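PDB 3BWX: Alpha/beta hydrolase from Novosphingobium aromaticivorans, which probably acts as a hydrolase of the alpha/beta hydrolase superfamily and binds calcium ions in the crystal. Local coordinates for residues 78-83 with 104-109; 113-116 with 121-124; 125-130 with 247-252; 160-165 with 180-185; 231-236 with 275-280. The protein carries 1 engineered substitution. All blocks are in the same frame, centred on the assembly; numbering follows the deposited sequence. Where two conformers were deposited one is given.

Contact 1: 78-83 with 104-109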
# COMPACT_ATOMS: atom_id res chain seq x y z
N TYR A 78 14.36 8.80 -0.23
CA TYR A 78 12.91 8.58 -0.42
C TYR A 78 12.67 8.21 -1.89
O TYR A 78 12.30 9.05 -2.70
CB TYR A 78 12.15 9.84 -0.01
CG TYR A 78 12.13 10.13 1.45
CD1 TYR A 78 11.92 9.11 2.40
CD2 TYR A 78 12.24 11.44 1.94
CE1 TYR A 78 11.84 9.40 3.82
CE2 TYR A 78 12.15 11.70 3.31
CZ TYR A 78 11.99 10.69 4.24
OH TYR A 78 11.89 10.96 5.59
N GLN A 79 12.98 6.97 -2.24
CA GLN A 79 12.79 6.51 -3.62
C GLN A 79 12.54 5.00 -3.62
O GLN A 79 12.96 4.30 -2.66
CB GLN A 79 14.02 6.90 -4.44
CG GLN A 79 15.34 6.31 -3.93
CD GLN A 79 16.50 6.66 -4.79
OE1 GLN A 79 16.34 7.11 -5.93
NE2 GLN A 79 17.70 6.48 -4.25
N PRO A 80 11.82 4.52 -4.65
CA PRO A 80 11.41 3.11 -4.67
C PRO A 80 12.46 2.07 -4.48
O PRO A 80 12.19 1.09 -3.76
CB PRO A 80 10.72 2.97 -6.02
CG PRO A 80 10.15 4.31 -6.26
CD PRO A 80 11.20 5.25 -5.77
N MSE A 81 13.63 2.22 -5.07
CA MSE A 81 14.67 1.18 -4.84
C MSE A 81 15.20 1.11 -3.42
O MSE A 81 15.67 0.06 -2.98
CB MSE A 81 15.79 1.29 -5.87
CG MSE A 81 15.28 1.18 -7.31
SE MSE A 81 14.17 -0.37 -7.72
CE MSE A 81 15.48 -1.64 -7.46
N GLN A 82 15.14 2.22 -2.70
CA GLN A 82 15.47 2.25 -1.30
C GLN A 82 14.41 1.54 -0.47
O GLN A 82 14.74 0.73 0.38
CB GLN A 82 15.72 3.66 -0.79
CG GLN A 82 16.24 3.67 0.63
CD GLN A 82 17.58 3.03 0.75
OE1 GLN A 82 18.54 3.48 0.13
NE2 GLN A 82 17.68 1.99 1.52
N TYR A 83 13.12 1.79 -0.76
CA TYR A 83 12.09 1.06 -0.06
C TYR A 83 12.22 -0.44 -0.32
O TYR A 83 12.01 -1.23 0.60
CB TYR A 83 10.72 1.53 -0.47
CG TYR A 83 10.57 3.03 -0.48
CD1 TYR A 83 11.14 3.81 0.51
CD2 TYR A 83 9.73 3.68 -1.43
CE1 TYR A 83 10.98 5.19 0.50
CE2 TYR A 83 9.59 5.07 -1.45
CZ TYR A 83 10.23 5.82 -0.48
OH TYR A 83 10.11 7.19 -0.51
N THR A 104 -0.70 -2.10 -2.30
CA THR A 104 -1.52 -1.05 -2.81
C THR A 104 -0.69 -0.01 -3.51
O THR A 104 0.20 0.55 -2.90
CB THR A 104 -2.35 -0.44 -1.72
OG1 THR A 104 -3.29 -1.43 -1.26
CG2 THR A 104 -3.14 0.77 -2.28
N SER A 105 -0.99 0.24 -4.78
CA SER A 105 -0.32 1.33 -5.50
C SER A 105 1.21 1.11 -5.51
O SER A 105 1.68 0.08 -5.99
CB SER A 105 -0.72 2.67 -4.88
OG SER A 105 -2.13 2.71 -4.74
N LEU A 106 1.99 2.06 -4.99
CA LEU A 106 3.46 1.86 -4.90
C LEU A 106 3.80 0.55 -4.19
O LEU A 106 4.74 -0.16 -4.56
CB LEU A 106 4.17 3.02 -4.20
CG LEU A 106 5.70 2.90 -4.08
CD1 LEU A 106 6.39 2.55 -5.42
CD2 LEU A 106 6.22 4.23 -3.49
N GLY A 107 3.01 0.18 -3.21
CA GLY A 107 3.16 -1.13 -2.60
C GLY A 107 3.01 -2.30 -3.55
O GLY A 107 3.66 -3.30 -3.37
N GLY A 108 2.15 -2.17 -4.54
CA GLY A 108 2.02 -3.18 -5.58
C GLY A 108 3.26 -3.19 -6.46
O GLY A 108 3.70 -4.26 -6.87
N LEU A 109 3.79 -2.02 -6.82
CA LEU A 109 5.05 -1.96 -7.53
C LEU A 109 6.17 -2.67 -6.75
O LEU A 109 6.97 -3.44 -7.28
CB LEU A 109 5.46 -0.52 -7.86
CG LEU A 109 6.90 -0.28 -8.35

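Contact 2: 113-116 with 121-124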
# COMPACT_ATOMS: atom_id res chain seq x y z
N LEU A 113 8.62 -5.94 -7.62
CA LEU A 113 10.05 -5.85 -7.49
C LEU A 113 10.59 -6.95 -6.55
O LEU A 113 11.60 -7.61 -6.84
CB LEU A 113 10.42 -4.43 -7.04
CG LEU A 113 10.29 -3.41 -8.17
CD1 LEU A 113 10.34 -2.02 -7.54
CD2 LEU A 113 11.37 -3.63 -9.29
N LEU A 114 9.87 -7.21 -5.46
CA LEU A 114 10.25 -8.32 -4.56
C LEU A 114 10.12 -9.65 -5.29
O LEU A 114 11.00 -10.51 -5.15
CB LEU A 114 9.37 -8.36 -3.33
CG LEU A 114 9.63 -7.29 -2.31
CD1 LEU A 114 8.48 -7.22 -1.28
CD2 LEU A 114 10.98 -7.46 -1.62
N ALA A 115 9.04 -9.86 -6.06
CA ALA A 115 8.82 -11.12 -6.77
C ALA A 115 9.94 -11.35 -7.78
O ALA A 115 10.42 -12.47 -7.92
CB ALA A 115 7.44 -11.11 -7.47
N ALA A 116 10.37 -10.28 -8.43
CA ALA A 116 11.40 -10.36 -9.46
C ALA A 116 12.69 -11.01 -8.97
O ALA A 116 13.36 -11.67 -9.73
CB ALA A 116 11.74 -8.93 -10.01
N ARG A 121 9.43 -17.18 -4.02
CA ARG A 121 9.29 -16.67 -2.67
C ARG A 121 7.86 -16.17 -2.37
O ARG A 121 7.48 -15.97 -1.20
CB ARG A 121 10.30 -15.51 -2.41
CG ARG A 121 9.83 -14.16 -2.99
CD ARG A 121 10.90 -13.10 -3.17
NE ARG A 121 11.61 -12.80 -1.95
CZ ARG A 121 12.40 -11.74 -1.74
NH1 ARG A 121 12.57 -10.78 -2.65
NH2 ARG A 121 13.04 -11.64 -0.57
N ILE A 122 7.08 -15.89 -3.43
CA ILE A 122 5.74 -15.34 -3.29
C ILE A 122 4.80 -16.52 -3.25
O ILE A 122 4.61 -17.22 -4.25
CB ILE A 122 5.37 -14.43 -4.49
CG1 ILE A 122 6.31 -13.22 -4.59
CG2 ILE A 122 3.88 -14.00 -4.43
CD1 ILE A 122 6.25 -12.24 -3.40
N ALA A 123 4.17 -16.76 -2.11
CA ALA A 123 3.16 -17.81 -2.00
C ALA A 123 1.91 -17.47 -2.80
O ALA A 123 1.32 -18.34 -3.42
CB ALA A 123 2.84 -18.07 -0.52
N ALA A 124 1.53 -16.21 -2.75
CA ALA A 124 0.43 -15.64 -3.50
C ALA A 124 0.51 -14.13 -3.35
O ALA A 124 1.23 -13.63 -2.45
CB ALA A 124 -0.92 -16.20 -2.99

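Contact 3: 125-130 with 247-252. With EDO (1,2-ethanediol), chain K.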
# COMPACT_ATOMS: atom_id res chain seq x y z
N ALA A 125 -0.23 -13.39 -4.18
CA ALA A 125 -0.16 -11.95 -4.13
C ALA A 125 -1.49 -11.30 -4.55
O ALA A 125 -2.30 -11.86 -5.28
CB ALA A 125 0.99 -11.40 -4.97
N VAL A 126 -1.64 -10.08 -4.08
CA VAL A 126 -2.73 -9.20 -4.41
C VAL A 126 -2.15 -7.88 -4.84
O VAL A 126 -1.37 -7.32 -4.08
CB VAL A 126 -3.65 -8.97 -3.18
CG1 VAL A 126 -4.80 -7.97 -3.56
CG2 VAL A 126 -4.20 -10.28 -2.62
N LEU A 127 -2.51 -7.40 -6.02
CA LEU A 127 -2.14 -6.07 -6.51
C LEU A 127 -3.41 -5.24 -6.40
O LEU A 127 -4.42 -5.55 -7.04
CB LEU A 127 -1.63 -6.06 -7.95
CG LEU A 127 -0.25 -6.66 -8.25
CD1 LEU A 127 -0.01 -6.67 -9.77
CD2 LEU A 127 0.86 -5.88 -7.50
N ASN A 128 -3.36 -4.21 -5.59
CA ASN A 128 -4.53 -3.36 -5.38
C ASN A 128 -4.38 -2.07 -6.15
O ASN A 128 -3.66 -1.14 -5.77
CB ASN A 128 -4.75 -3.10 -3.93
CG ASN A 128 -5.95 -2.23 -3.67
OD1 ASN A 128 -6.93 -2.23 -4.44
ND2 ASN A 128 -5.92 -1.52 -2.57
N ASP A 129 -5.06 -2.06 -7.29
CA ASP A 129 -5.23 -0.87 -8.15
C ASP A 129 -3.92 -0.32 -8.67
O ASP A 129 -3.66 0.90 -8.66
CB ASP A 129 -6.13 0.22 -7.53
CG ASP A 129 -6.85 1.06 -8.59
OD1 ASP A 129 -7.65 0.48 -9.29
OD2 ASP A 129 -6.55 2.26 -8.75
N VAL A 130 -3.06 -1.21 -9.08
CA VAL A 130 -1.83 -0.83 -9.71
C VAL A 130 -1.45 -1.93 -10.69
O VAL A 130 -1.75 -3.10 -10.47
CB VAL A 130 -0.75 -0.54 -8.70
CG1 VAL A 130 -0.40 -1.77 -7.88
CG2 VAL A 130 0.43 0.13 -9.40
N ALA A 247 -7.60 -5.83 -17.89
CA ALA A 247 -8.02 -6.99 -18.70
C ALA A 247 -6.80 -7.70 -19.31
O ALA A 247 -6.76 -8.92 -19.34
CB ALA A 247 -9.03 -6.60 -19.77
N LYS A 248 -5.78 -6.94 -19.73
CA LYS A 248 -4.51 -7.55 -20.16
C LYS A 248 -3.83 -8.35 -19.05
O LYS A 248 -3.38 -9.45 -19.27
CB LYS A 248 -3.59 -6.51 -20.78
CG LYS A 248 -4.03 -6.03 -22.14
CD LYS A 248 -3.34 -4.72 -22.48
CE LYS A 248 -3.55 -4.35 -23.96
NZ LYS A 248 -2.76 -3.13 -24.31
N MSE A 249 -3.78 -7.79 -17.84
CA MSE A 249 -3.27 -8.52 -16.67
C MSE A 249 -4.06 -9.82 -16.45
O MSE A 249 -3.48 -10.92 -16.27
CB MSE A 249 -3.32 -7.60 -15.42
CG MSE A 249 -2.36 -6.42 -15.49
SE MSE A 249 -2.86 -5.03 -14.26
CE MSE A 249 -1.92 -5.63 -12.68
N ALA A 250 -5.40 -9.73 -16.47
CA ALA A 250 -6.26 -10.88 -16.23
C ALA A 250 -6.14 -11.97 -17.26
O ALA A 250 -6.56 -13.10 -16.99
CB ALA A 250 -7.70 -10.42 -16.12
N SER A 251 -5.57 -11.66 -18.43
CA SER A 251 -5.45 -12.63 -19.51
C SER A 251 -4.37 -13.67 -19.23
O SER A 251 -4.35 -14.75 -19.85
CB SER A 251 -5.19 -11.91 -20.85
OG SER A 251 -3.89 -11.37 -20.90
N ARG A 252 -3.47 -13.37 -18.30
CA ARG A 252 -2.48 -14.34 -17.85
C ARG A 252 -3.15 -15.46 -17.05
O ARG A 252 -4.03 -15.22 -16.21
CB ARG A 252 -1.43 -13.69 -16.96
CG ARG A 252 -0.33 -12.93 -17.66
CD ARG A 252 -0.76 -11.76 -18.49
NE ARG A 252 0.43 -11.09 -19.00
CZ ARG A 252 0.46 -10.24 -20.02
NH1 ARG A 252 -0.63 -9.85 -20.64
NH2 ARG A 252 1.62 -9.79 -20.43
C1 EDO K . 0.23 -6.74 -22.34
O1 EDO K . -0.41 -7.92 -22.84
C2 EDO K . 1.65 -6.54 -22.87
O2 EDO K . 2.42 -7.72 -22.60

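Contact 4: 160-165 with 180-185. With EDO (1,2-ethanediol), chain H; EDO (1,2-ethanediol), chain O.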
# COMPACT_ATOMS: atom_id res chain seq x y z
N ARG A 160 -13.75 16.82 5.62
CA ARG A 160 -14.40 17.56 4.54
C ARG A 160 -13.40 17.96 3.46
O ARG A 160 -13.73 17.98 2.29
CB ARG A 160 -15.14 18.77 5.10
CG ARG A 160 -16.31 18.37 5.99
CD ARG A 160 -17.40 17.68 5.14
NE ARG A 160 -18.62 17.37 5.90
CZ ARG A 160 -19.45 16.38 5.64
NH1 ARG A 160 -19.25 15.54 4.64
NH2 ARG A 160 -20.50 16.20 6.41
N ALA A 161 -12.18 18.25 3.85
CA ALA A 161 -11.13 18.58 2.87
C ALA A 161 -10.80 17.37 2.00
O ALA A 161 -10.54 17.52 0.79
CB ALA A 161 -9.86 19.12 3.57
N LEU A 162 -10.81 16.17 2.59
CA LEU A 162 -10.54 14.95 1.85
C LEU A 162 -11.66 14.62 0.91
O LEU A 162 -11.41 14.27 -0.25
CB LEU A 162 -10.25 13.80 2.81
CG LEU A 162 -8.95 13.89 3.65
CD1 LEU A 162 -8.89 12.79 4.70
CD2 LEU A 162 -7.69 13.90 2.77
N GLN A 163 -12.90 14.79 1.35
CA GLN A 163 -14.05 14.60 0.48
C GLN A 163 -14.02 15.58 -0.71
O GLN A 163 -14.42 15.20 -1.83
CB GLN A 163 -15.30 14.82 1.29
CG GLN A 163 -16.57 14.56 0.55
CD GLN A 163 -17.75 14.91 1.41
OE1 GLN A 163 -17.66 15.83 2.24
NE2 GLN A 163 -18.85 14.18 1.24
N GLU A 164 -13.58 16.83 -0.46
CA GLU A 164 -13.52 17.83 -1.51
C GLU A 164 -12.60 17.33 -2.63
O GLU A 164 -12.92 17.59 -3.80
CB GLU A 164 -12.96 19.14 -0.96
CG GLU A 164 -12.69 20.30 -1.96
CD GLU A 164 -12.04 21.52 -1.26
OE1 GLU A 164 -10.81 21.52 -1.11
OE2 GLU A 164 -12.75 22.45 -0.89
N SER A 165 -11.49 16.68 -2.32
CA SER A 165 -10.57 16.23 -3.38
C SER A 165 -10.76 14.80 -3.85
O SER A 165 -10.37 14.45 -4.94
CB SER A 165 -9.14 16.50 -2.99
OG SER A 165 -8.75 15.56 -1.99
N ARG A 180 -13.08 7.73 9.18
CA ARG A 180 -12.27 6.52 9.33
C ARG A 180 -11.03 6.60 8.40
O ARG A 180 -9.91 6.33 8.78
CB ARG A 180 -13.11 5.27 8.98
CG ARG A 180 -12.35 3.97 9.25
CD ARG A 180 -13.03 2.74 8.65
NE ARG A 180 -14.32 2.59 9.24
CZ ARG A 180 -15.50 2.51 8.61
NH1 ARG A 180 -15.67 2.45 7.28
NH2 ARG A 180 -16.55 2.39 9.38
N TYR A 181 -11.28 7.03 7.18
CA TYR A 181 -10.21 7.22 6.22
C TYR A 181 -9.22 8.30 6.67
O TYR A 181 -8.00 8.13 6.50
CB TYR A 181 -10.89 7.66 4.93
CG TYR A 181 -10.03 7.91 3.70
CD1 TYR A 181 -9.50 6.85 3.00
CD2 TYR A 181 -9.84 9.19 3.22
CE1 TYR A 181 -8.76 7.07 1.85
CE2 TYR A 181 -9.11 9.42 2.08
CZ TYR A 181 -8.58 8.34 1.39
OH TYR A 181 -7.84 8.54 0.23
N ALA A 182 -9.73 9.44 7.16
CA ALA A 182 -8.91 10.59 7.58
C ALA A 182 -7.92 10.09 8.64
O ALA A 182 -6.73 10.44 8.57
CB ALA A 182 -9.77 11.77 8.12
N LYS A 183 -8.42 9.32 9.63
CA LYS A 183 -7.55 8.92 10.73
C LYS A 183 -6.50 7.94 10.26
O LYS A 183 -5.45 7.80 10.90
CB LYS A 183 -8.38 8.39 11.92
CG LYS A 183 -9.20 9.49 12.55
CD LYS A 183 -9.66 9.16 13.96
CE LYS A 183 -8.56 9.46 14.95
NZ LYS A 183 -8.93 9.07 16.35
N ARG A 184 -6.75 7.23 9.17
CA ARG A 184 -5.73 6.33 8.65
C ARG A 184 -4.55 7.03 7.99
O ARG A 184 -3.42 6.49 8.01
CB ARG A 184 -6.30 5.33 7.66
CG ARG A 184 -7.24 4.33 8.26
CD ARG A 184 -7.87 3.44 7.25
NE ARG A 184 -8.76 2.53 7.90
CZ ARG A 184 -9.42 1.55 7.30
NH1 ARG A 184 -9.40 1.42 5.98
NH2 ARG A 184 -10.20 0.76 8.02
N ILE A 185 -4.79 8.21 7.41
CA ILE A 185 -3.78 8.88 6.60
C ILE A 185 -3.23 10.17 7.23
O ILE A 185 -2.23 10.73 6.77
CB ILE A 185 -4.30 9.08 5.16
CG1 ILE A 185 -5.31 10.22 5.03
CG2 ILE A 185 -4.88 7.75 4.62
CD1 ILE A 185 -5.79 10.35 3.57
C1 EDO H . -12.57 2.79 4.79
O1 EDO H . -12.91 1.67 5.64
C2 EDO H . -13.63 3.90 4.87
O2 EDO H . -14.85 3.37 4.33
C1 EDO O . -5.63 18.56 1.15
O1 EDO O . -5.82 19.56 0.14
C2 EDO O . -6.90 17.72 1.32
O2 EDO O . -7.34 17.10 0.09

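Contact 5: 231-236 with 275-280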
# COMPACT_ATOMS: atom_id res chain seq x y z
N LEU A 231 -4.26 -12.18 -7.49
CA LEU A 231 -5.46 -11.36 -7.57
C LEU A 231 -5.08 -9.93 -7.88
O LEU A 231 -4.16 -9.37 -7.24
CB LEU A 231 -6.19 -11.37 -6.23
CG LEU A 231 -7.34 -10.33 -6.00
CD1 LEU A 231 -8.53 -10.56 -6.95
CD2 LEU A 231 -7.80 -10.34 -4.50
N VAL A 232 -5.82 -9.34 -8.83
CA VAL A 232 -5.74 -7.93 -9.15
C VAL A 232 -7.08 -7.28 -8.79
O VAL A 232 -8.12 -7.70 -9.31
CB VAL A 232 -5.41 -7.69 -10.62
CG1 VAL A 232 -5.28 -6.18 -10.88
CG2 VAL A 232 -4.14 -8.38 -11.01
N LEU A 233 -7.08 -6.31 -7.91
CA LEU A 233 -8.24 -5.50 -7.60
C LEU A 233 -8.14 -4.19 -8.37
O LEU A 233 -7.09 -3.56 -8.47
CB LEU A 233 -8.35 -5.23 -6.07
CG LEU A 233 -8.59 -6.46 -5.17
CD1 LEU A 233 -8.29 -6.20 -3.70
CD2 LEU A 233 -10.02 -6.99 -5.34
N ARG A 234 -9.24 -3.71 -8.91
CA ARG A 234 -9.27 -2.45 -9.63
C ARG A 234 -10.51 -1.67 -9.19
O ARG A 234 -11.62 -2.23 -9.17
CB ARG A 234 -9.35 -2.69 -11.16
CG ARG A 234 -9.36 -1.41 -11.92
CD ARG A 234 -9.52 -1.55 -13.40
NE ARG A 234 -9.59 -0.18 -13.87
CZ ARG A 234 -10.69 0.51 -14.19
NH1 ARG A 234 -11.89 -0.08 -14.30
NH2 ARG A 234 -10.58 1.79 -14.48
N GLY A 235 -10.34 -0.37 -8.92
CA GLY A 235 -11.48 0.50 -8.80
C GLY A 235 -12.09 0.79 -10.16
O GLY A 235 -11.35 1.18 -11.06
N GLU A 236 -13.42 0.65 -10.29
CA GLU A 236 -14.09 0.84 -11.57
C GLU A 236 -13.70 2.16 -12.25
O GLU A 236 -13.55 2.21 -13.49
CB GLU A 236 -15.58 0.84 -11.33
CG GLU A 236 -16.40 0.95 -12.63
CD GLU A 236 -17.86 0.69 -12.38
OE1 GLU A 236 -18.41 1.36 -11.49
OE2 GLU A 236 -18.42 -0.18 -13.08
N ILE A 275 -12.79 -8.11 0.41
CA ILE A 275 -12.51 -9.07 1.50
C ILE A 275 -12.68 -10.49 0.93
O ILE A 275 -11.82 -11.37 1.12
CB ILE A 275 -13.40 -8.83 2.73
CG1 ILE A 275 -13.11 -7.45 3.33
CG2 ILE A 275 -13.28 -9.97 3.76
CD1 ILE A 275 -14.24 -6.95 4.21
N ALA A 276 -13.81 -10.72 0.30
CA ALA A 276 -14.11 -12.04 -0.28
C ALA A 276 -13.07 -12.43 -1.32
O ALA A 276 -12.63 -13.55 -1.38
CB ALA A 276 -15.51 -12.07 -0.89
N ALA A 277 -12.64 -11.46 -2.15
CA ALA A 277 -11.61 -11.71 -3.18
C ALA A 277 -10.28 -12.16 -2.56
O ALA A 277 -9.66 -13.09 -3.02
CB ALA A 277 -11.42 -10.49 -4.10
N ILE A 278 -9.85 -11.43 -1.54
CA ILE A 278 -8.65 -11.75 -0.81
C ILE A 278 -8.75 -13.16 -0.19
O ILE A 278 -7.82 -13.97 -0.24
CB ILE A 278 -8.32 -10.64 0.20
CG1 ILE A 278 -7.86 -9.42 -0.53
CG2 ILE A 278 -7.22 -11.07 1.18
CD1 ILE A 278 -7.86 -8.16 0.36
N GLY A 279 -9.94 -13.51 0.34
CA GLY A 279 -10.15 -14.84 0.88
C GLY A 279 -9.96 -15.92 -0.18
O GLY A 279 -9.34 -16.94 0.05
N ARG A 280 -10.48 -15.70 -1.38
CA ARG A 280 -10.30 -16.65 -2.48
C ARG A 280 -8.84 -16.81 -2.86
O ARG A 280 -8.38 -17.92 -3.14
CB ARG A 280 -11.10 -16.26 -3.69
CG ARG A 280 -12.61 -16.31 -3.49
CD ARG A 280 -13.37 -16.20 -4.85
NE ARG A 280 -13.08 -14.96 -5.60
CZ ARG A 280 -13.68 -13.80 -5.37
NH1 ARG A 280 -14.62 -13.76 -4.45
NH2 ARG A 280 -13.37 -12.71 -6.05

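Contact 1: 78-83 with 104-109
Leu106 sets one methyl against Pro80 and the other against Tyr83, joining the start of helix 106-117 to that of helix 80-94. Leu106 belongs to what looks like the nucleophile elbow of the alpha/beta hydrolase fold, the sharp strand-to-helix turn in which Ser105, with phi 58° and psi -122°, would be the probable nucleophile. Its CD1 lies 4.2 Å from CG of the Pro80 ring, while CD2 is 4.0 Å from Tyr83 CE2, meeting that aromatic ring obliquely. The leucine reaches this far because its CG is anti to the backbone N (chi1 -179°), and its side chain crosses that of Tyr83 at roughly a right angle.

One shell out, Gly107 and Gly108 lie where the carbonyl oxygens of Thr104 and Ser105, respectively, leave little room for a side chain. Leu38, from a loop, also packs on Leu106. On the other helix, Gln79 sits at the N-cap position, and its carbonyl oxygen accepts from Tyr83 N at 3.2 Å. The Tyr83 hydroxyl is hydrogen-bonded to Arg66 NH1. Gln79 O also stands 3.4 Å above the plane of the Tyr83 ring, over its centre.

Contact 2: 113-116 with 121-124
Where helix 106-117 hands over to strand 122-128, the CA atoms of Ala115 and Ile122 come within 6.3 Å, and the chain between folds back so that Arg121 faces the helix it has just left. The arginine carries the polar half of the contact. Its NH1 donates to the carbonyl oxygen of Leu114 at 3.0 Å along a nearly straight bond (167°), and that oxygen lies essentially in the guanidinium plane, at the edge of the group. The chain starts with CG between the backbone N and the carbonyl carbon (chi1 79°) and runs on extended at chi2, which brings CD to 3.3 Å from Leu114 O; the bend at chi3 then turns the guanidinium so that NH1 reaches the same oxygen. The Leu114 side chain crosses the arginine at about a right angle, its CD2 3.8 Å from NH1.

This turn closes a beta-alpha-beta crossover: strands 99-104 and 122-128 run parallel as neighbours in the main sheet, with helix 106-117 between them in the chain.

NH1 also forms a salt bridge with Glu88 OE2 of helix 80-94, so a single nitrogen links two helices to the strand entrance. A leucine in place of Arg121 would probably leave the Glu88 carboxylate without its charged mate and Leu114 O without this donor.

The apolar half is smaller and buried. A chi1 of -62° turns Ile122 CG1 to the helix, 3.7 Å from Ala115 CB. Leu225 of helix 219-225 packs on both Ala115 and Ile122.

Contact 3: 125-130 with 247-252
Met249, a selenomethionine here, reaches from helix 243-250 to Leu127 and Val130 with the far end of its side chain. From CB the chain leaves beside the backbone N, runs on nearly extended through CG, and turns at the selenium (chi3 88°). SE itself stays 4.4 Å from Val130 O, and the terminal methyl does the touching. CE is 3.6 Å from Leu127 CD1, and on the Val130 side it meets the carbonyl oxygen, 3.4 Å from CE, while the valine's own side chain starts away from the helix. The Leu127 and Met249 side chains cross at about a right angle. Phe222, Val232 and Pro132 also pack on Met249.

Behind it, Lys248 O accepts from Ser251 OG at 2.6 Å and, more bent, from Arg252 NH1 at 3.1 Å. Arg252 also grips an ethanediol molecule (chain K) with NH1 and NH2, and pairs its NE with Asp223.

The strand side leads towards the probable active centre. Between Leu127 and Val130, Asp129 hydrogen-bonds His265 ND1 through OD2, an acid-histidine pairing consistent with the Ser-His-Asp catalytic triad of alpha/beta hydrolases.

Contact 4: 160-165 with 180-185
Arg160 NH1 donates to Gln163 OE1 at 2.9 Å, bridging one turn of helix 155-166 next to Leu162, the residue that meets Ala182, Tyr181 and Ile185 across the contact. Both helices belong to the insertion between strands 122-128 and 230-235, the place where many alpha/beta hydrolases carry a helical cap, and this one is probably a cap of that kind. The short segments cross almost perpendicularly, at 99°, with axes 10.3 Å apart, and Leu162 supplies the touching side chain from helix 155-166.

It does so mainly with CD1, which lies 3.6 Å from Ala182 CA and 3.7 Å from Ala182 CB; the small alanine lets the methyl come right up to the helix backbone. The same CD1 is 4.0 Å from Tyr181 CD2, approaching that ring obliquely. Ile185 arrives from the next turn, tip to tip with the leucine. An alanine at Leu162 would probably open a gap beside Ala182 and take away the methyls that Ile185 CD1 meets.

Around this apolar centre, Trp173 packs edge-to-face with Tyr181, and Phe196 touches both Leu162 and Ile185. Arg184, on another side of its helix, forms salt bridges with Glu46, Asp47 and Asp270. With CG1 of Ile185 placed between the backbone N and the carbonyl carbon (chi1 76°), Ile185 CD1 comes to stand 4.1 Å from both Leu162 CD1 and Leu162 CD2.

Contact 5: 231-236 with 275-280
Leu231 and Leu233 point from strand 230-235 at Ala277 of helix 272-282, and the side-chain packing across the segments is apolar. Leu231 does most of it. With CG anti to the backbone N (chi1 168°), its CD2 is pushed against the helix backbone, 3.6 Å from Ala277 C and equally 3.6 Å from Ala277 CB. The same methyl also meets Ile278 CG1, at 4.1 Å. Leu233 adds a second methyl, its CD2 4.0 Å from Ala277 CB, so the alanine methyl meets both leucines of the same strand face. Val126 and Val258, from the two neighbouring strands, pack on both leucines as well and widen the apolar surface under the helix.

Among polar groups, Arg280 borders this apolar strip. It lays a face of its guanidinium over its own helix, with Ala277 CA 3.4 Å from that plane and offset toward the rim, and its NE forms a salt bridge with Glu256. At the other end of the strand, remote from the helix, Gly235 N donates to Asp129 OD1.

The backbones complete the account. Strand and helix run nearly antiparallel, 168° between their directions, with the axes of the short segments 9.4 Å apart. Residues alternate along the strand: Leu231 and Leu233 face this helix, whereas Val232 points to the other face of the sheet, where helix 243-250 lies. A mostly parallel sheet with helices on both faces is characteristic of the alpha/beta hydrolase fold, a three-layer alpha-beta-alpha sandwich.

Strand 122-128 ties much of the set together. Contact 2 delivers the chain into it and contact 3 continues along it. Contact 5, centred 10 Å from contact 3, uses the next strand: Asp129 N lies 2.8 Å from Leu233 O. On its other edge contact 1 meets it through Thr104 OG1, 2.9 Å from Asn128 ND2, so Ser105 and Asp129, probable nucleophile and acid, sit on neighbouring strand ends. Contacts 1 and 2 share helix 106-117 and touch at Met81 SE and Leu113 CD1, 4.2 Å apart. Contact 4 stands apart, its centre 32 Å from that of contact 2. The Pro80 side chain in contact 1 is about 6 Å from a calcium ion.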